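Local atomic coordinates of beta-d-glucoside glucohydrolase (Hypocrea jecorina, PDB entry 3ZZ1), a protein that probably hydrolyses terminal, non-reducing beta-D-glucosyl residues to release beta-D-glucose, a step in the breakdown of cellulose. Residues K22-V35 with G44-S56. Sequence-based numbering, arbitrary orientation. Where two conformers were deposited one is given.
Sequences KLNLQDKVGIVSGV and GNTSPASKISYPS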
loop_
_atom_site.group_PDB
_atom_site.type_symbol
_atom_site.label_atom_id
_atom_site.label_comp_id
_atom_site.label_asym_id
_atom_site.label_seq_id
_atom_site.Cartn_x
_atom_site.Cartn_y
_atom_site.Cartn_z
ATOM N N LYS A 22 -12.626 29.893 -21.588
ATOM C CA LYS A 22 -11.622 30.876 -21.996
ATOM C C LYS A 22 -10.514 30.250 -22.851
ATOM O O LYS A 22 -9.610 30.947 -23.318
ATOM C CB LYS A 22 -11.027 31.565 -20.761
ATOM C CG LYS A 22 -12.059 32.274 -19.891
ATOM C CD LYS A 22 -11.479 32.701 -18.549
ATOM C CE LYS A 22 -10.536 33.888 -18.687
ATOM N NZ LYS A 22 -10.288 34.529 -17.364
ATOM N N LEU A 23 -10.590 28.940 -23.071
ATOM C CA LEU A 23 -9.521 28.224 -23.765
ATOM C C LEU A 23 -9.843 27.840 -25.209
ATOM O O LEU A 23 -11.008 27.650 -25.565
ATOM C CB LEU A 23 -9.111 26.984 -22.961
ATOM C CG LEU A 23 -8.747 27.175 -21.480
ATOM C CD1 LEU A 23 -8.467 25.833 -20.809
ATOM C CD2 LEU A 23 -7.565 28.133 -21.283
ATOM N N ASN A 24 -8.802 27.746 -26.035
ATOM C CA ASN A 24 -8.926 27.197 -27.388
ATOM C C ASN A 24 -8.372 25.774 -27.428
ATOM O O ASN A 24 -7.979 25.239 -26.386
ATOM C CB ASN A 24 -8.275 28.112 -28.442
ATOM C CG ASN A 24 -6.758 28.233 -28.283
ATOM O OD1 ASN A 24 -6.086 27.311 -27.821
ATOM N ND2 ASN A 24 -6.213 29.376 -28.698
ATOM N N LEU A 25 -8.341 25.161 -28.610
ATOM C CA LEU A 25 -7.949 23.754 -28.717
ATOM C C LEU A 25 -6.495 23.497 -28.301
ATOM O O LEU A 25 -6.213 22.507 -27.618
ATOM C CB LEU A 25 -8.229 23.197 -30.122
ATOM C CG LEU A 25 -7.932 21.713 -30.405
ATOM C CD1 LEU A 25 -8.615 20.763 -29.416
ATOM C CD2 LEU A 25 -8.315 21.346 -31.833
ATOM N N GLN A 26 -5.582 24.384 -28.701
ATOM C CA GLN A 26 -4.172 24.218 -28.353
ATOM C C GLN A 26 -3.954 24.290 -26.841
ATOM O O GLN A 26 -3.198 23.492 -26.277
ATOM C CB GLN A 26 -3.280 25.220 -29.093
ATOM C CG GLN A 26 -1.780 24.864 -29.040
ATOM C CD GLN A 26 -1.484 23.398 -29.412
ATOM O OE1 GLN A 26 -1.947 22.887 -30.438
ATOM N NE2 GLN A 26 -0.699 22.726 -28.569
ATOM N N ASP A 27 -4.628 25.242 -26.197
ATOM C CA ASP A 27 -4.658 25.322 -24.741
ATOM C C ASP A 27 -5.008 23.959 -24.151
ATOM O O ASP A 27 -4.286 23.436 -23.306
ATOM C CB ASP A 27 -5.703 26.341 -24.279
ATOM C CG ASP A 27 -5.295 27.773 -24.547
ATOM O OD1 ASP A 27 -4.109 28.114 -24.361
ATOM O OD2 ASP A 27 -6.182 28.567 -24.921
ATOM N N LYS A 28 -6.112 23.393 -24.634
ATOM C CA LYS A 28 -6.683 22.153 -24.114
ATOM C C LYS A 28 -5.781 20.953 -24.366
ATOM O O LYS A 28 -5.622 20.093 -23.493
ATOM C CB LYS A 28 -8.070 21.919 -24.729
ATOM C CG LYS A 28 -9.117 22.934 -24.290
ATOM C CD LYS A 28 -10.300 22.960 -25.245
ATOM C CE LYS A 28 -11.227 24.117 -24.934
ATOM N NZ LYS A 28 -12.480 24.042 -25.726
ATOM N N VAL A 29 -5.195 20.904 -25.561
ATOM C CA VAL A 29 -4.279 19.830 -25.944
ATOM C C VAL A 29 -3.007 19.877 -25.092
ATOM O O VAL A 29 -2.468 18.839 -24.721
ATOM C CB VAL A 29 -3.965 19.854 -27.466
ATOM C CG1 VAL A 29 -2.787 18.956 -27.809
ATOM C CG2 VAL A 29 -5.195 19.430 -28.266
ATOM N N GLY A 30 -2.554 21.084 -24.769
ATOM C CA GLY A 30 -1.384 21.275 -23.910
ATOM C C GLY A 30 -1.616 20.826 -22.473
ATOM O O GLY A 30 -0.691 20.355 -21.807
ATOM N N ILE A 31 -2.854 20.972 -22.002
ATOM C CA ILE A 31 -3.238 20.571 -20.647
ATOM C C ILE A 31 -3.271 19.043 -20.473
ATOM O O ILE A 31 -2.906 18.525 -19.412
ATOM C CB ILE A 31 -4.598 21.220 -20.234
ATOM C CG1 ILE A 31 -4.436 22.745 -20.103
ATOM C CG2 ILE A 31 -5.132 20.626 -18.921
ATOM C CD1 ILE A 31 -5.724 23.506 -19.816
ATOM N N VAL A 32 -3.685 18.333 -21.519
ATOM C CA VAL A 32 -3.863 16.882 -21.451
ATOM C C VAL A 32 -2.657 16.078 -21.954
ATOM O O VAL A 32 -2.600 14.864 -21.761
ATOM C CB VAL A 32 -5.145 16.423 -22.208
ATOM C CG1 VAL A 32 -6.348 17.252 -21.768
ATOM C CG2 VAL A 32 -4.955 16.511 -23.711
ATOM N N SER A 33 -1.703 16.756 -22.592
ATOM C CA SER A 33 -0.565 16.081 -23.214
ATOM C C SER A 33 0.740 16.386 -22.487
ATOM O O SER A 33 1.149 17.546 -22.393
ATOM C CB SER A 33 -0.438 16.483 -24.689
ATOM O OG SER A 33 -1.685 16.411 -25.355
ATOM N N GLY A 34 1.383 15.339 -21.974
ATOM C CA GLY A 34 2.720 15.451 -21.393
ATOM C C GLY A 34 3.747 15.923 -22.413
ATOM O O GLY A 34 3.676 15.564 -23.595
ATOM N N VAL A 35 4.703 16.729 -21.954
ATOM C CA VAL A 35 5.684 17.359 -22.851
ATOM C C VAL A 35 6.691 16.373 -23.451
ATOM O O VAL A 35 7.343 16.675 -24.455
ATOM C CB VAL A 35 6.424 18.549 -22.178
ATOM C CG1 VAL A 35 5.468 19.715 -21.956
ATOM C CG2 VAL A 35 7.085 18.126 -20.865
ATOM N N GLY A 44 6.655 14.047 -14.574
ATOM C CA GLY A 44 5.690 14.358 -15.620
ATOM C C GLY A 44 5.404 15.846 -15.641
ATOM O O GLY A 44 5.399 16.489 -14.591
ATOM N N ASN A 45 5.180 16.389 -16.837
ATOM C CA ASN A 45 4.818 17.796 -17.024
ATOM C C ASN A 45 3.850 17.995 -18.185
ATOM O O ASN A 45 3.967 17.337 -19.217
ATOM C CB ASN A 45 6.063 18.655 -17.273
ATOM C CG ASN A 45 6.809 18.998 -15.996
ATOM O OD1 ASN A 45 6.366 19.828 -15.202
ATOM N ND2 ASN A 45 7.954 18.373 -15.805
ATOM N N THR A 46 2.900 18.910 -18.016
ATOM C CA THR A 46 2.021 19.310 -19.119
ATOM C C THR A 46 2.385 20.726 -19.558
ATOM O O THR A 46 3.297 21.331 -18.992
ATOM C CB THR A 46 0.521 19.213 -18.738
ATOM O OG1 THR A 46 0.253 20.044 -17.608
ATOM C CG2 THR A 46 0.147 17.786 -18.393
ATOM N N SER A 47 1.689 21.249 -20.568
ATOM C CA SER A 47 1.955 22.602 -21.061
ATOM C C SER A 47 1.099 23.651 -20.346
ATOM O O SER A 47 -0.108 23.460 -20.200
ATOM C CB SER A 47 1.743 22.673 -22.575
ATOM O OG SER A 47 2.757 21.960 -23.266
ATOM N N PRO A 48 1.715 24.767 -19.900
ATOM C CA PRO A 48 0.956 25.791 -19.168
ATOM C C PRO A 48 -0.115 26.495 -20.021
ATOM O O PRO A 48 0.029 26.609 -21.243
ATOM C CB PRO A 48 2.035 26.791 -18.729
ATOM C CG PRO A 48 3.160 26.596 -19.700
ATOM C CD PRO A 48 3.141 25.127 -20.031
ATOM N N ALA A 49 -1.185 26.937 -19.364
ATOM C CA ALA A 49 -2.215 27.747 -20.006
ATOM C C ALA A 49 -2.365 29.064 -19.241
ATOM O O ALA A 49 -3.099 29.154 -18.253
ATOM C CB ALA A 49 -3.534 26.988 -20.083
ATOM N N SER A 50 -1.642 30.075 -19.713
ATOM C CA SER A 50 -1.536 31.368 -19.047
ATOM C C SER A 50 -2.857 32.131 -18.991
ATOM O O SER A 50 -3.060 32.963 -18.099
ATOM C CB SER A 50 -0.479 32.220 -19.751
ATOM O OG SER A 50 -0.829 32.417 -21.112
ATOM N N LYS A 51 -3.743 31.851 -19.947
ATOM C CA LYS A 51 -5.049 32.505 -20.026
ATOM C C LYS A 51 -5.870 32.312 -18.753
ATOM O O LYS A 51 -6.723 33.138 -18.432
ATOM C CB LYS A 51 -5.838 31.993 -21.230
ATOM C CG LYS A 51 -5.325 32.490 -22.570
ATOM C CD LYS A 51 -6.013 31.756 -23.710
ATOM C CE LYS A 51 -5.168 31.783 -24.964
ATOM N NZ LYS A 51 -5.889 31.191 -26.119
ATOM N N ILE A 52 -5.604 31.220 -18.038
ATOM C CA ILE A 52 -6.284 30.921 -16.777
ATOM C C ILE A 52 -5.295 30.743 -15.620
ATOM O O ILE A 52 -5.640 30.184 -14.571
ATOM C CB ILE A 52 -7.207 29.683 -16.903
ATOM C CG1 ILE A 52 -6.430 28.475 -17.434
ATOM C CG2 ILE A 52 -8.403 30.003 -17.800
ATOM C CD1 ILE A 52 -7.025 27.146 -17.028
ATOM N N SER A 53 -4.068 31.230 -15.824
ATOM C CA SER A 53 -2.989 31.150 -14.831
ATOM C C SER A 53 -2.703 29.706 -14.396
ATOM O O SER A 53 -2.343 29.444 -13.247
ATOM C CB SER A 53 -3.272 32.058 -13.625
ATOM O OG SER A 53 -3.299 33.425 -14.005
ATOM N N TYR A 54 -2.877 28.781 -15.336
ATOM C CA TYR A 54 -2.602 27.373 -15.115
ATOM C C TYR A 54 -1.134 27.099 -15.420
ATOM O O TYR A 54 -0.682 27.331 -16.541
ATOM C CB TYR A 54 -3.509 26.504 -15.988
ATOM C CG TYR A 54 -3.435 25.026 -15.670
ATOM C CD1 TYR A 54 -3.924 24.525 -14.461
ATOM C CD2 TYR A 54 -2.886 24.128 -16.579
ATOM C CE1 TYR A 54 -3.862 23.164 -14.169
ATOM C CE2 TYR A 54 -2.826 22.765 -16.298
ATOM C CZ TYR A 54 -3.307 22.292 -15.092
ATOM O OH TYR A 54 -3.231 20.944 -14.822
ATOM N N PRO A 55 -0.377 26.622 -14.416
ATOM C CA PRO A 55 1.049 26.398 -14.614
ATOM C C PRO A 55 1.287 25.124 -15.409
ATOM O O PRO A 55 0.340 24.395 -15.705
ATOM C CB PRO A 55 1.566 26.225 -13.182
ATOM C CG PRO A 55 0.430 25.576 -12.472
ATOM C CD PRO A 55 -0.820 26.180 -13.079
ATOM N N SER A 56 2.540 24.867 -15.770
ATOM C CA SER A 56 2.915 23.548 -16.244
ATOM C C SER A 56 2.737 22.634 -15.041
ATOM O O SER A 56 3.455 22.777 -14.046
ATOM C CB SER A 56 4.364 23.543 -16.715
ATOM O OG SER A 56 4.815 22.221 -16.946
HETATM O O HOH W 1 -8.848 31.100 -25.858
HETATM O O HOH W 2 -1.941 24.488 -22.611
HETATM O O HOH W 3 -3.371 29.906 -22.334
HETATM O O HOH W 4 -2.367 19.538 -16.899
HETATM O O HOH W 5 1.603 19.610 -23.971
#
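Lys51 reaches over the start of helix 25-32 and forms a salt bridge with Asp27, its NZ 2.9 Å from OD2. The lysine chain, extended beyond CG, meets the aspartate at about a right angle and approaches OD2 on its syn lone pair. The anti lone pair of OD2 takes the backbone N-H of Asn24 in a nearly straight bond (174°), leaving this oxygen gripped by two donors. OD1 is held by a water that also accepts from the backbone N of Lys51, and a second water links Lys51 NZ to Lys22 O. With alanine in place of Asp27, the Lys51 ammonium is likely to lose its charged mate and the Asn24 N-H its acceptor. Beside this polar cluster, Leu23 CD2 packs against both CG1 and CG2 of Ile52, 4.0 Å from CG1. Farther along the helix, Ile31 CD1 meets the methyl of Ala49, while its CG1 lies 4.1 Å from Tyr54 CD2, obliquely to the ring; Tyr54 CG stands anti to the backbone N (chi1 -171°), which carries the CD2-CE2 side of the ring to Ile31. One water joins Tyr54 OH, Thr46 OG1 and Ile31 O. At Gly30 the backbones close in: Ser47 N donates to Gly30 O (2.8 Å), and Gly30 CA lies 3.7 Å from Ser47 CB. Past the helix end, Val35 N bonds to Asn45 O at 2.9 Å. In the second shell, Trp296 of helix 282-298 stacks edge-to-face with Tyr54, and Ala49 faces Ser53 and Tyr54 in a G1 beta bulge. Asn24 OD1 returns a bond to Asp27 N (3.0 Å), completing a capping box that closes the N-terminus of helix 25-32; the salt bridge ties this capped end to the turn at 49-54, in the family 3 N-terminal domain of the TIM-barrel clan.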